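Fiber (Murine adenovirus 2, PDB 5NBH) probably helps attach the virus to host cells as the trimeric fibre, whose distal head domain binds N-acetylglucosamine. Local coordinates at residues 83-88 and 163-168; 119-124 and 224-229; 177-182 and 199-204. One frame throughout, in Å; residues are numbered along the deposited sequence.

Overall arrangement
The three interactions lie in the globular head that follows the slender shaft, a domain built from two antiparallel sheets in the ABCJ-GHID arrangement. Interactions 1 and 2 both reach the ABCJ sheet, with centres about 16 Å apart: interaction 1 packs a loop against strand 83-96, and interaction 2 pairs strand 116-125 with strand 223-231. Along the chain their segments alternate. Interaction 3 joins strands 179-188 and 191-205 of the GHID sheet; its centre is about 13 Å from that of interaction 2, between whose segments it falls in sequence, and about 20 Å from that of interaction 1, which it follows in series. Met182 and Tyr200 meet Met226 and Phe228 where the sheets face each other. Residues of all three also pack on neighbouring subunits.

Interaction 1 (83-88 and 163-168)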
ATOM      1  N   PHE A  83      -3.458  -8.568   4.592  1.00 12.80           N
ATOM      2  CA  PHE A  83      -3.820  -8.657   6.014  1.00 13.91           C
ATOM      3  C   PHE A  83      -3.457  -7.362   6.699  1.00 13.30           C
ATOM      4  O   PHE A  83      -2.463  -6.754   6.334  1.00 12.89           O
ATOM      5  CB  PHE A  83      -3.074  -9.788   6.695  1.00 15.37           C
ATOM      6  CG  PHE A  83      -3.636 -11.146   6.384  1.00 17.25           C
ATOM      7  CD1 PHE A  83      -4.856 -11.513   6.901  1.00 20.24           C
ATOM      8  CD2 PHE A  83      -2.975 -12.016   5.546  1.00 19.26           C
ATOM      9  CE1 PHE A  83      -5.417 -12.764   6.621  1.00 20.88           C
ATOM     10  CE2 PHE A  83      -3.521 -13.289   5.273  1.00 20.94           C
ATOM     11  CZ  PHE A  83      -4.734 -13.645   5.810  1.00 19.31           C
ATOM     12  N   VAL A  84      -4.283  -6.919   7.622  1.00 12.96           N
ATOM     13  CA  VAL A  84      -3.992  -5.701   8.381  1.00 13.26           C
ATOM     14  C   VAL A  84      -4.063  -5.971   9.867  1.00 12.90           C
ATOM     15  O   VAL A  84      -5.080  -6.444  10.372  1.00 12.77           O
ATOM     16  CB  VAL A  84      -4.964  -4.538   8.034  1.00 14.11           C
ATOM     17  CG1 VAL A  84      -4.509  -3.243   8.728  1.00 15.20           C
ATOM     18  CG2 VAL A  84      -5.068  -4.329   6.531  1.00 15.51           C
ATOM     19  N   TYR A  85      -2.992  -5.609  10.601  1.00 12.30           N
ATOM     20  CA  TYR A  85      -3.014  -5.607  12.040  1.00 12.06           C
ATOM     21  C   TYR A  85      -3.059  -4.143  12.471  1.00 12.06           C
ATOM     22  O   TYR A  85      -2.213  -3.346  12.073  1.00 12.17           O
ATOM     23  CB  TYR A  85      -1.776  -6.310  12.570  1.00 11.75           C
ATOM     24  CG  TYR A  85      -1.796  -6.685  14.042  1.00 12.13           C
ATOM     25  CD1 TYR A  85      -2.905  -7.326  14.623  1.00 12.02           C
ATOM     26  CD2 TYR A  85      -0.684  -6.421  14.876  1.00 12.15           C
ATOM     27  CE1 TYR A  85      -2.931  -7.672  15.957  1.00 12.83           C
ATOM     28  CE2 TYR A  85      -0.691  -6.816  16.198  1.00 12.03           C
ATOM     29  CZ  TYR A  85      -1.816  -7.420  16.747  1.00 12.65           C
ATOM     30  OH  TYR A  85      -1.876  -7.804  18.061  1.00 13.99           O
ATOM     31  N   GLN A  86      -4.067  -3.774  13.247  1.00 12.52           N
ATOM     32  CA  GLN A  86      -4.301  -2.367  13.521  1.00 13.25           C
ATOM     33  C   GLN A  86      -4.931  -2.143  14.864  1.00 13.78           C
ATOM     34  O   GLN A  86      -5.593  -3.025  15.392  1.00 13.10           O
ATOM     35  CB  GLN A  86      -5.222  -1.785  12.458  1.00 14.97           C
ATOM     36  CG  GLN A  86      -6.586  -2.453  12.418  1.00 16.50           C
ATOM     37  CD  GLN A  86      -7.526  -1.792  11.451  1.00 20.10           C
ATOM     38  OE1 GLN A  86      -7.504  -2.086  10.265  1.00 22.14           O
ATOM     39  NE2 GLN A  86      -8.394  -0.937  11.971  1.00 24.54           N
ATOM     40  N   THR A  87      -4.805  -0.926  15.358  1.00 13.98           N
ATOM     41  CA  THR A  87      -5.599  -0.465  16.494  1.00 14.32           C
ATOM     42  C   THR A  87      -7.085  -0.426  16.082  1.00 15.45           C
ATOM     43  O   THR A  87      -7.415  -0.075  14.933  1.00 14.51           O
ATOM     44  CB  THR A  87      -5.140   0.931  16.972  1.00 14.35           C
ATOM     45  OG1 THR A  87      -5.047   1.820  15.851  1.00 14.18           O
ATOM     46  CG2 THR A  87      -3.796   0.824  17.673  1.00 14.76           C
ATOM     47  N   PRO A  88      -7.989  -0.786  17.015  1.00 16.68           N
ATOM     48  CA  PRO A  88      -9.405  -0.760  16.666  1.00 18.62           C
ATOM     49  C   PRO A  88      -9.905   0.601  16.321  1.00 19.91           C
ATOM     50  O   PRO A  88      -9.369   1.622  16.777  1.00 21.01           O
ATOM     51  CB  PRO A  88     -10.107  -1.291  17.948  1.00 18.82           C
ATOM     52  CG  PRO A  88      -9.046  -1.951  18.752  1.00 18.89           C
ATOM     53  CD  PRO A  88      -7.785  -1.208  18.415  1.00 18.46           C
ATOM     54  N   VAL A 163      -6.998 -14.560  13.463  1.00 29.99           N
ATOM     55  CA  VAL A 163      -5.738 -14.814  12.767  1.00 28.68           C
ATOM     56  C   VAL A 163      -4.648 -14.387  13.733  1.00 25.74           C
ATOM     57  O   VAL A 163      -4.711 -13.291  14.280  1.00 25.17           O
ATOM     58  CB  VAL A 163      -5.606 -13.964  11.490  1.00 30.68           C
ATOM     59  CG1 VAL A 163      -4.266 -14.196  10.806  1.00 31.88           C
ATOM     60  CG2 VAL A 163      -6.745 -14.260  10.536  1.00 33.10           C
ATOM     61  N   THR A 164      -3.686 -15.264  13.991  1.00 23.90           N
ATOM     62  CA  THR A 164      -2.564 -14.917  14.854  0.50 21.79           C
ATOM     63  C   THR A 164      -1.700 -13.972  14.014  1.00 20.84           C
ATOM     64  O   THR A 164      -1.370 -14.282  12.879  1.00 22.21           O
ATOM     65  CB  THR A 164      -1.798 -16.177  15.308  0.50 21.90           C
ATOM     66  OG1 THR A 164      -2.730 -17.089  15.910  0.50 21.83           O
ATOM     67  CG2 THR A 164      -0.705 -15.832  16.337  0.50 21.34           C
ATOM     68  N   PRO A 165      -1.347 -12.805  14.557  1.00 18.30           N
ATOM     69  CA  PRO A 165      -0.652 -11.844  13.685  1.00 16.80           C
ATOM     70  C   PRO A 165       0.843 -12.080  13.492  1.00 15.77           C
ATOM     71  O   PRO A 165       1.646 -11.136  13.562  1.00 15.16           O
ATOM     72  CB  PRO A 165      -0.958 -10.502  14.348  1.00 16.92           C
ATOM     73  CG  PRO A 165      -1.096 -10.849  15.786  1.00 17.37           C
ATOM     74  CD  PRO A 165      -1.678 -12.220  15.869  1.00 17.92           C
ATOM     75  N   THR A 166       1.239 -13.296  13.152  1.00 14.39           N
ATOM     76  CA  THR A 166       2.654 -13.569  12.892  1.00 14.29           C
ATOM     77  C   THR A 166       3.157 -12.876  11.623  1.00 13.88           C
ATOM     78  O   THR A 166       4.342 -12.740  11.427  1.00 14.33           O
ATOM     79  CB  THR A 166       2.929 -15.064  12.793  1.00 15.70           C
ATOM     80  OG1 THR A 166       2.174 -15.607  11.694  1.00 16.69           O
ATOM     81  CG2 THR A 166       2.562 -15.782  14.109  1.00 16.23           C
ATOM     82  N   PHE A 167       2.239 -12.435  10.753  1.00 12.76           N
ATOM     83  CA  PHE A 167       2.615 -11.866   9.480  1.00 12.31           C
ATOM     84  C   PHE A 167       3.332 -10.487   9.594  1.00 12.04           C
ATOM     85  O   PHE A 167       3.840 -10.005   8.600  1.00 11.68           O
ATOM     86  CB  PHE A 167       1.378 -11.772   8.544  1.00 11.84           C
ATOM     87  CG  PHE A 167       0.249 -10.940   9.079  1.00 11.76           C
ATOM     88  CD1 PHE A 167       0.282  -9.553   9.011  1.00 11.38           C
ATOM     89  CD2 PHE A 167      -0.853 -11.529   9.656  1.00 11.98           C
ATOM     90  CE1 PHE A 167      -0.766  -8.797   9.482  1.00 11.83           C
ATOM     91  CE2 PHE A 167      -1.900 -10.774  10.163  1.00 12.16           C
ATOM     92  CZ  PHE A 167      -1.865  -9.407  10.056  1.00 12.55           C
ATOM     93  N   ILE A 168       3.373  -9.891  10.798  1.00 12.09           N
ATOM     94  CA  ILE A 168       4.121  -8.629  11.018  1.00 12.52           C
ATOM     95  C   ILE A 168       5.591  -8.839  11.399  1.00 13.06           C
ATOM     96  O   ILE A 168       6.332  -7.891  11.389  1.00 12.06           O
ATOM     97  CB  ILE A 168       3.491  -7.736  12.101  1.00 13.33           C
ATOM     98  CG1 ILE A 168       3.627  -8.393  13.509  1.00 14.41           C
ATOM     99  CG2 ILE A 168       2.092  -7.318  11.685  1.00 14.41           C
ATOM    100  CD1 ILE A 168       3.400  -7.495  14.677  1.00 14.65           C
TER
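Pro165 lies on one face of the Tyr85 ring in a CH-pi contact, its CB 3.7 Å from the ring centroid of Tyr85 and almost over the centre, while Pro165 CG reaches Tyr85 CZ at 3.6 Å. Pro165 is the centre of an inverse gamma turn in the loop that presents its ring to Tyr85. In a second CH-pi contact, Phe83 CB sits over the Phe167 face, 3.7 Å from the Phe167 ring centroid and nearer the rim. The rings of Phe83 and Phe167 are tilted by only 25° but slid apart, with centroids 5.3 Å from each other, so they barely overlap. A chi1 of 59° brings the Phe167 ring under Phe83 CB, with Tyr85 N in plane at its edge.

Apolar contacts fill in around the rings: Ile168 CG2 touches Tyr85 CB at 4.1 Å, and Val163 CG2 approaches Phe83 CE1 at 4.4 Å. No hydrogen bond spans the two segments. The Tyr85 hydroxyl instead binds the backbone N of Cys146, and the Phe167 carbonyl is held by Arg112. The 163-168 loop thus covers strand 83-96 where that strand runs between strands 103-113 and 152-153, with Pro67 of a neighbouring subunit packed on Phe83 and Val163.

Interaction 2 (119-124 and 224-229); sequences FNIDVT and FQMSFM
Phe119 to Val123 pair with Phe224 to Phe228 as antiparallel neighbours in the ABCJ sheet, joining strand 116-125 to strand 223-231 at the sheet's outer side within the chain. The axes of the two segments come within 4.8 Å at 169°. Six backbone hydrogen bonds zip the strands together in reciprocal pairs at Phe119-Phe228, Ile121-Met226 and Val123-Phe224; the last includes the nearly linear Val123 N to Phe224 O bond of 2.8 Å.

The face bearing these three pairs is apolar. Phe228 and Phe224 each place CG between backbone N and carbonyl carbon, swinging their rings toward the partner strand. One face of the Phe228 ring then receives Phe119 CB in a CH-pi contact, 4.1 Å from its centroid, while the two rings meet at 31°. Val123 CB likewise lies over one face of the Phe224 ring, a CH-pi contact. Between them, Ile121 CG2 touches Met226 CG at 4.1 Å. The Phe224 side chain lies about 6 Å from that of Gln133, a residue seen to bind N-acetylglucosamine.

The other face is polar. Gln225, extended beyond CG, gives NE2 to the anti lone pair of Asp122 OD1 at 3.3 Å, their planes turned 76° apart. That NE2 also binds the Met229 carbonyl of a neighbouring subunit, whereas Asn120 ND2 bonds Gln109 OE1. Strand 103-113 flanks strand 116-125 on its other side, and strands 179-188, 191-205 and 208-217 of the GHID sheet cover the apolar face.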
ATOM      1  N   PHE A 119       3.951  -0.014   7.433  1.00  9.98           N
ATOM      2  CA  PHE A 119       3.634   0.423   8.784  1.00 10.59           C
ATOM      3  C   PHE A 119       3.215   1.882   8.729  1.00 10.95           C
ATOM      4  O   PHE A 119       3.914   2.674   8.123  1.00 11.15           O
ATOM      5  CB  PHE A 119       4.885   0.253   9.672  1.00 11.01           C
ATOM      6  CG  PHE A 119       4.722   0.748  11.079  1.00 11.10           C
ATOM      7  CD1 PHE A 119       4.933   2.094  11.402  1.00 12.19           C
ATOM      8  CD2 PHE A 119       4.289  -0.108  12.070  1.00 12.08           C
ATOM      9  CE1 PHE A 119       4.736   2.565  12.688  1.00 11.64           C
ATOM     10  CE2 PHE A 119       4.113   0.357  13.361  1.00 11.19           C
ATOM     11  CZ  PHE A 119       4.335   1.686  13.665  1.00 11.20           C
ATOM     12  N   ASN A 120       2.071   2.206   9.305  1.00 10.54           N
ATOM     13  CA  ASN A 120       1.582   3.570   9.388  1.00 11.42           C
ATOM     14  C   ASN A 120       1.192   3.869  10.803  1.00 11.57           C
ATOM     15  O   ASN A 120       0.531   3.074  11.439  1.00 12.63           O
ATOM     16  CB  ASN A 120       0.345   3.767   8.519  1.00 12.29           C
ATOM     17  CG  ASN A 120      -0.090   5.211   8.469  1.00 13.25           C
ATOM     18  OD1 ASN A 120       0.600   6.055   7.887  1.00 14.02           O
ATOM     19  ND2 ASN A 120      -1.261   5.507   9.060  1.00 14.44           N
ATOM     20  N   ILE A 121       1.590   5.032  11.295  1.00 11.34           N
ATOM     21  CA  ILE A 121       1.210   5.478  12.614  1.00 11.62           C
ATOM     22  C   ILE A 121       0.798   6.947  12.583  1.00 11.71           C
ATOM     23  O   ILE A 121       1.377   7.752  11.872  1.00 11.00           O
ATOM     24  CB  ILE A 121       2.339   5.235  13.658  1.00 11.76           C
ATOM     25  CG1 ILE A 121       1.820   5.460  15.073  1.00 12.00           C
ATOM     26  CG2 ILE A 121       3.577   6.064  13.348  1.00 12.12           C
ATOM     27  CD1 ILE A 121       2.772   4.908  16.138  1.00 12.42           C
ATOM     28  N   ASP A 122      -0.210   7.256  13.373  1.00 12.98           N
ATOM     29  CA  ASP A 122      -0.703   8.619  13.544  1.00 14.62           C
ATOM     30  C   ASP A 122      -0.581   8.904  15.021  1.00 13.48           C
ATOM     31  O   ASP A 122      -1.284   8.289  15.804  1.00 13.59           O
ATOM     32  CB  ASP A 122      -2.156   8.649  13.115  1.00 17.83           C
ATOM     33  CG  ASP A 122      -2.617  10.018  12.819  1.00 22.96           C
ATOM     34  OD1 ASP A 122      -2.704  10.348  11.628  1.00 31.54           O
ATOM     35  OD2 ASP A 122      -2.822  10.777  13.771  1.00 29.58           O
ATOM     36  N   VAL A 123       0.340   9.781  15.417  1.00 13.80           N
ATOM     37  CA  VAL A 123       0.677   9.980  16.832  1.00 13.92           C
ATOM     38  C   VAL A 123       0.133  11.329  17.225  1.00 13.87           C
ATOM     39  O   VAL A 123       0.380  12.307  16.546  1.00 15.14           O
ATOM     40  CB  VAL A 123       2.209   9.982  17.065  1.00 13.89           C
ATOM     41  CG1 VAL A 123       2.570  10.290  18.527  1.00 14.54           C
ATOM     42  CG2 VAL A 123       2.829   8.661  16.658  1.00 14.24           C
ATOM     43  N   THR A 124      -0.629  11.393  18.300  1.00 14.41           N
ATOM     44  CA  THR A 124      -1.092  12.676  18.821  1.00 15.30           C
ATOM     45  C   THR A 124      -0.592  12.802  20.262  1.00 14.80           C
ATOM     46  O   THR A 124      -1.180  12.265  21.206  1.00 13.67           O
ATOM     47  CB  THR A 124      -2.616  12.816  18.771  1.00 17.76           C
ATOM     48  OG1 THR A 124      -3.069  12.636  17.423  1.00 19.51           O
ATOM     49  CG2 THR A 124      -3.052  14.189  19.238  1.00 18.98           C
ATOM     50  N   PHE A 224       1.980  13.927  14.571  1.00 14.04           N
ATOM     51  CA  PHE A 224       2.462  13.621  13.232  1.00 14.63           C
ATOM     52  C   PHE A 224       1.970  12.267  12.738  1.00 14.90           C
ATOM     53  O   PHE A 224       1.549  11.472  13.559  1.00 13.89           O
ATOM     54  CB  PHE A 224       3.990  13.621  13.208  1.00 14.98           C
ATOM     55  CG  PHE A 224       4.619  12.603  14.104  1.00 15.09           C
ATOM     56  CD1 PHE A 224       4.888  12.895  15.440  1.00 15.85           C
ATOM     57  CD2 PHE A 224       4.976  11.363  13.621  1.00 15.29           C
ATOM     58  CE1 PHE A 224       5.500  11.958  16.268  1.00 15.02           C
ATOM     59  CE2 PHE A 224       5.580  10.427  14.446  1.00 14.86           C
ATOM     60  CZ  PHE A 224       5.829  10.717  15.771  1.00 15.26           C
ATOM     61  N   GLN A 225       2.042  12.034  11.416  1.00 14.90           N
ATOM     62  CA  GLN A 225       1.807  10.721  10.784  1.00 16.15           C
ATOM     63  C   GLN A 225       3.107  10.337  10.073  1.00 14.96           C
ATOM     64  O   GLN A 225       3.821  11.192   9.532  1.00 15.11           O
ATOM     65  CB  GLN A 225       0.624  10.716   9.747  1.00 18.55           C
ATOM     66  CG  GLN A 225       0.320   9.333   9.101  1.00 21.19           C
ATOM     67  CD  GLN A 225      -0.882   9.253   8.112  1.00 24.79           C
ATOM     68  OE1 GLN A 225      -0.684   9.144   6.899  1.00 26.41           O
ATOM     69  NE2 GLN A 225      -2.093   9.167   8.640  1.00 25.83           N
ATOM     70  N   MET A 226       3.458   9.065  10.131  1.00 14.98           N
ATOM     71  CA  MET A 226       4.542   8.557   9.295  0.50 15.48           C
ATOM     72  C   MET A 226       4.393   7.095   8.974  1.00 14.21           C
ATOM     73  O   MET A 226       3.696   6.372   9.641  1.00 12.40           O
ATOM     74  CB  MET A 226       5.935   8.848   9.849  0.50 18.57           C
ATOM     75  CG  MET A 226       6.340   8.273  11.186  0.50 19.42           C
ATOM     76  SD  MET A 226       8.109   7.920  11.018  0.50 24.65           S
ATOM     77  CE  MET A 226       7.851   6.597   9.843  0.50 20.24           C
ATOM     78  N   SER A 227       5.015   6.713   7.876  1.00 13.00           N
ATOM     79  CA  SER A 227       4.908   5.351   7.400  1.00 12.82           C
ATOM     80  C   SER A 227       6.246   4.949   6.891  1.00 11.69           C
ATOM     81  O   SER A 227       7.041   5.801   6.477  1.00 11.68           O
ATOM     82  CB  SER A 227       3.787   5.213   6.337  1.00 14.36           C
ATOM     83  OG  SER A 227       4.182   5.719   5.109  1.00 17.79           O
ATOM     84  N   PHE A 228       6.502   3.659   6.922  1.00 10.97           N
ATOM     85  CA  PHE A 228       7.690   3.072   6.306  1.00 11.25           C
ATOM     86  C   PHE A 228       7.379   1.628   5.941  1.00 10.79           C
ATOM     87  O   PHE A 228       6.399   1.073   6.430  1.00 10.65           O
ATOM     88  CB  PHE A 228       8.924   3.175   7.243  1.00 11.77           C
ATOM     89  CG  PHE A 228       8.798   2.390   8.521  1.00 12.32           C
ATOM     90  CD1 PHE A 228       8.254   2.964   9.658  1.00 12.29           C
ATOM     91  CD2 PHE A 228       9.267   1.087   8.606  1.00 12.71           C
ATOM     92  CE1 PHE A 228       8.152   2.260  10.850  1.00 12.04           C
ATOM     93  CE2 PHE A 228       9.147   0.375   9.793  1.00 12.62           C
ATOM     94  CZ  PHE A 228       8.576   0.948  10.899  1.00 12.27           C
ATOM     95  N   MET A 229       8.212   1.016   5.111  1.00 11.64           N
ATOM     96  CA  MET A 229       8.051  -0.380   4.749  1.00 12.43           C
ATOM     97  C   MET A 229       9.199  -1.253   5.269  1.00 12.02           C
ATOM     98  O   MET A 229      10.327  -0.821   5.348  1.00 11.90           O
ATOM     99  CB  MET A 229       7.928  -0.494   3.236  1.00 15.97           C
ATOM    100  CG  MET A 229       6.604   0.095   2.770  1.00 19.75           C
ATOM    101  SD  MET A 229       6.212   0.091   1.013  1.00 30.19           S
ATOM    102  CE  MET A 229       7.120  -1.292   0.457  1.00 20.45           C
TER
HETATM  103  O   HOH W   1       1.088   7.796   5.890  1.00 43.49           O

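Interaction 3 (177-182 and 199-204); sequences YKQGFM and SYALTY
Tyr200 and Gly180 exchange a reciprocal pair of backbone hydrogen bonds, Tyr200 N to Gly180 O at 2.8 Å and Gly180 N to Tyr200 O at 3.0 Å, within the beta hairpin of strands 179-188 and 191-205 in the GHID sheet. A third bond, nearly straight at 174°, runs from Leu202 N to Lys178 O. Next to it, one water donates to both Lys178 O and Leu202 O, bridging the two segments; a second accepts from Lys178 N and lies within bonding distance of Leu202 O.

The Tyr200 ring folds across the hairpin. A chi1 of 59° tips it back over the partner strand, where it covers the backbone at Gly180 in a CH-pi contact, Gly180 CA being 4.0 Å from the Tyr200 centroid. Beyond the glycine the hydroxyl of Tyr200 meets two waters, which donate to the carbonyls of Gln179 and Phe181 respectively and so tether the ring's far end to the partner strand. Met182 CG adds an apolar touch at 4.0 Å from Tyr200 CE1, and Phe228 of strand 223-231 stacks on the ring. Lys178 and Leu202 run side by side, and Gln225 of a neighbouring subunit packs on Met182 and Tyr200.

Phe181 and Ser199 occupy the other side of the sheet. The side chain of Ser199 lies about 6 Å from that of Thr132, a residue that binds N-acetylglucosamine. There Ser199 CB makes a CH-pi contact over the centre of the Phe181 ring, 3.5 Å from its centroid.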
ATOM      1  N   TYR A 177      19.839  -4.926  11.603  1.00 22.45           N
ATOM      2  CA  TYR A 177      19.392  -3.705  12.282  1.00 22.73           C
ATOM      3  C   TYR A 177      18.574  -2.866  11.308  1.00 19.74           C
ATOM      4  O   TYR A 177      19.066  -1.845  10.799  1.00 19.80           O
ATOM      5  CB  TYR A 177      20.567  -2.873  12.827  1.00 24.57           C
ATOM      6  CG  TYR A 177      21.368  -3.547  13.905  1.00 26.90           C
ATOM      7  CD1 TYR A 177      22.398  -4.442  13.572  1.00 29.99           C
ATOM      8  CD2 TYR A 177      21.119  -3.296  15.251  1.00 29.57           C
ATOM      9  CE1 TYR A 177      23.159  -5.062  14.559  1.00 31.07           C
ATOM     10  CE2 TYR A 177      21.866  -3.915  16.241  1.00 31.52           C
ATOM     11  CZ  TYR A 177      22.883  -4.798  15.889  1.00 32.47           C
ATOM     12  OH  TYR A 177      23.629  -5.427  16.875  1.00 36.50           O
ATOM     13  N   LYS A 178      17.337  -3.304  11.055  1.00 17.92           N
ATOM     14  CA  LYS A 178      16.447  -2.562  10.183  1.00 16.57           C
ATOM     15  C   LYS A 178      16.094  -1.234  10.852  1.00 15.03           C
ATOM     16  O   LYS A 178      15.539  -1.184  11.952  1.00 14.50           O
ATOM     17  CB  LYS A 178      15.213  -3.392   9.853  1.00 17.70           C
ATOM     18  CG  LYS A 178      14.241  -2.713   8.902  1.00 18.75           C
ATOM     19  CD  LYS A 178      14.764  -2.534   7.501  1.00 19.63           C
ATOM     20  CE  LYS A 178      13.697  -1.939   6.581  1.00 20.97           C
ATOM     21  NZ  LYS A 178      14.213  -1.995   5.187  1.00 23.46           N
ATOM     22  N   GLN A 179      16.509  -0.143  10.236  1.00 14.41           N
ATOM     23  CA  GLN A 179      16.210   1.160  10.797  1.00 14.33           C
ATOM     24  C   GLN A 179      16.413   2.264   9.795  1.00 13.41           C
ATOM     25  O   GLN A 179      16.988   2.057   8.689  1.00 12.56           O
ATOM     26  CB  GLN A 179      17.119   1.428  11.993  1.00 15.96           C
ATOM     27  CG  GLN A 179      18.587   1.485  11.653  1.00 17.59           C
ATOM     28  CD  GLN A 179      19.443   1.699  12.900  1.00 20.98           C
ATOM     29  OE1 GLN A 179      18.990   2.325  13.868  1.00 25.67           O
ATOM     30  NE2 GLN A 179      20.676   1.238  12.863  1.00 19.92           N
ATOM     31  N   GLY A 180      15.928   3.432  10.178  1.00 11.60           N
ATOM     32  CA  GLY A 180      16.088   4.600   9.341  1.00 11.62           C
ATOM     33  C   GLY A 180      15.267   5.742   9.894  1.00 11.03           C
ATOM     34  O   GLY A 180      14.809   5.671  11.049  1.00 10.90           O
ATOM     35  N   PHE A 181      15.178   6.806   9.097  1.00 10.59           N
ATOM     36  CA  PHE A 181      14.491   8.024   9.473  1.00 10.21           C
ATOM     37  C   PHE A 181      13.544   8.445   8.370  1.00 10.34           C
ATOM     38  O   PHE A 181      13.850   8.272   7.195  1.00 10.68           O
ATOM     39  CB  PHE A 181      15.456   9.187   9.693  1.00 10.54           C
ATOM     40  CG  PHE A 181      16.172   9.182  11.036  1.00 10.53           C
ATOM     41  CD1 PHE A 181      17.097   8.189  11.343  1.00 11.67           C
ATOM     42  CD2 PHE A 181      15.964  10.192  11.929  1.00 11.26           C
ATOM     43  CE1 PHE A 181      17.783   8.200  12.550  1.00 11.65           C
ATOM     44  CE2 PHE A 181      16.651  10.235  13.156  1.00 11.07           C
ATOM     45  CZ  PHE A 181      17.567   9.233  13.447  1.00 11.40           C
ATOM     46  N   MET A 182      12.453   9.090   8.756  1.00 10.46           N
ATOM     47  CA  MET A 182      11.520   9.650   7.808  1.00 11.39           C
ATOM     48  C   MET A 182      11.302  11.131   8.170  1.00 10.83           C
ATOM     49  O   MET A 182      11.339  11.498   9.345  1.00  9.50           O
ATOM     50  CB  MET A 182      10.168   8.922   7.853  1.00 13.66           C
ATOM     51  CG  MET A 182      10.163   7.493   7.324  1.00 15.72           C
ATOM     52  SD  MET A 182      10.775   7.379   5.603  1.00 22.03           S
ATOM     53  CE  MET A 182      10.167   5.798   5.031  1.00 23.26           C
ATOM     54  N   SER A 199      12.778   8.741  13.706  1.00 11.21           N
ATOM     55  CA  SER A 199      13.454   7.477  13.408  1.00 11.50           C
ATOM     56  C   SER A 199      12.527   6.274  13.638  1.00 10.51           C
ATOM     57  O   SER A 199      11.571   6.344  14.415  1.00 10.81           O
ATOM     58  CB  SER A 199      14.704   7.323  14.235  1.00 12.79           C
ATOM     59  OG  SER A 199      14.401   7.215  15.566  1.00 14.78           O
ATOM     60  N   TYR A 200      12.850   5.181  12.980  1.00  9.99           N
ATOM     61  CA  TYR A 200      12.240   3.898  13.298  1.00 10.15           C
ATOM     62  C   TYR A 200      13.358   2.873  13.420  1.00  9.86           C
ATOM     63  O   TYR A 200      14.373   2.954  12.738  1.00 10.84           O
ATOM     64  CB  TYR A 200      11.175   3.501  12.256  1.00 11.23           C
ATOM     65  CG  TYR A 200      11.761   3.398  10.872  1.00 12.51           C
ATOM     66  CD1 TYR A 200      11.820   4.515  10.059  1.00 14.00           C
ATOM     67  CD2 TYR A 200      12.302   2.197  10.395  1.00 14.43           C
ATOM     68  CE1 TYR A 200      12.378   4.461   8.784  1.00 14.45           C
ATOM     69  CE2 TYR A 200      12.891   2.136   9.109  1.00 15.14           C
ATOM     70  CZ  TYR A 200      12.913   3.277   8.316  1.00 16.45           C
ATOM     71  OH  TYR A 200      13.507   3.276   7.053  1.00 18.77           O
ATOM     72  N   ALA A 201      13.142   1.877  14.241  1.00  9.58           N
ATOM     73  CA  ALA A 201      14.113   0.797  14.430  1.00  9.76           C
ATOM     74  C   ALA A 201      13.355  -0.460  14.797  1.00  9.94           C
ATOM     75  O   ALA A 201      12.491  -0.438  15.687  1.00 10.17           O
ATOM     76  CB  ALA A 201      15.097   1.182  15.516  1.00 10.05           C
ATOM     77  N   LEU A 202      13.620  -1.532  14.066  1.00 10.57           N
ATOM     78  CA  LEU A 202      13.042  -2.843  14.349  1.00 10.81           C
ATOM     79  C   LEU A 202      14.096  -3.704  15.024  1.00 10.75           C
ATOM     80  O   LEU A 202      15.184  -3.880  14.481  1.00 11.09           O
ATOM     81  CB  LEU A 202      12.639  -3.544  13.056  1.00 11.78           C
ATOM     82  CG  LEU A 202      11.272  -3.129  12.473  1.00 13.28           C
ATOM     83  CD1 LEU A 202      10.986  -1.649  12.427  1.00 14.06           C
ATOM     84  CD2 LEU A 202      11.141  -3.790  11.098  1.00 13.99           C
ATOM     85  N   THR A 203      13.768  -4.245  16.179  1.00 11.10           N
ATOM     86  CA  THR A 203      14.721  -5.143  16.896  1.00 11.85           C
ATOM     87  C   THR A 203      13.982  -6.268  17.587  1.00 11.74           C
ATOM     88  O   THR A 203      12.778  -6.191  17.761  1.00 11.70           O
ATOM     89  CB  THR A 203      15.493  -4.370  17.978  1.00 12.03           C
ATOM     90  OG1 THR A 203      14.594  -3.756  18.901  1.00 13.15           O
ATOM     91  CG2 THR A 203      16.351  -3.309  17.349  1.00 12.88           C
ATOM     92  N   TYR A 204      14.720  -7.289  18.019  1.00 11.75           N
ATOM     93  CA  TYR A 204      14.195  -8.226  18.988  1.00 12.30           C
ATOM     94  C   TYR A 204      15.076  -8.169  20.254  1.00 12.92           C
ATOM     95  O   TYR A 204      16.313  -8.110  20.165  1.00 13.69           O
ATOM     96  CB  TYR A 204      14.216  -9.645  18.495  1.00 12.56           C
ATOM     97  CG  TYR A 204      13.210 -10.031  17.423  1.00 13.37           C
ATOM     98  CD1 TYR A 204      13.410  -9.659  16.093  1.00 14.11           C
ATOM     99  CD2 TYR A 204      12.078 -10.782  17.744  1.00 13.95           C
ATOM    100  CE1 TYR A 204      12.487 -10.006  15.109  1.00 14.92           C
ATOM    101  CE2 TYR A 204      11.174 -11.179  16.752  1.00 15.19           C
ATOM    102  CZ  TYR A 204      11.397 -10.797  15.450  1.00 15.26           C
ATOM    103  OH  TYR A 204      10.515 -11.199  14.468  1.00 16.85           O
TER
HETATM  104  O   HOH W   2      16.329  -5.603  12.638  1.00 17.82           O
HETATM  105  O   HOH W   3      17.276  -2.039  14.214  1.00 21.96           O
HETATM  106  O   HOH W   4      15.172   1.258   6.617  1.00 21.44           O
HETATM  107  O   HOH W   5      14.868   5.752   6.066  1.00 17.68           O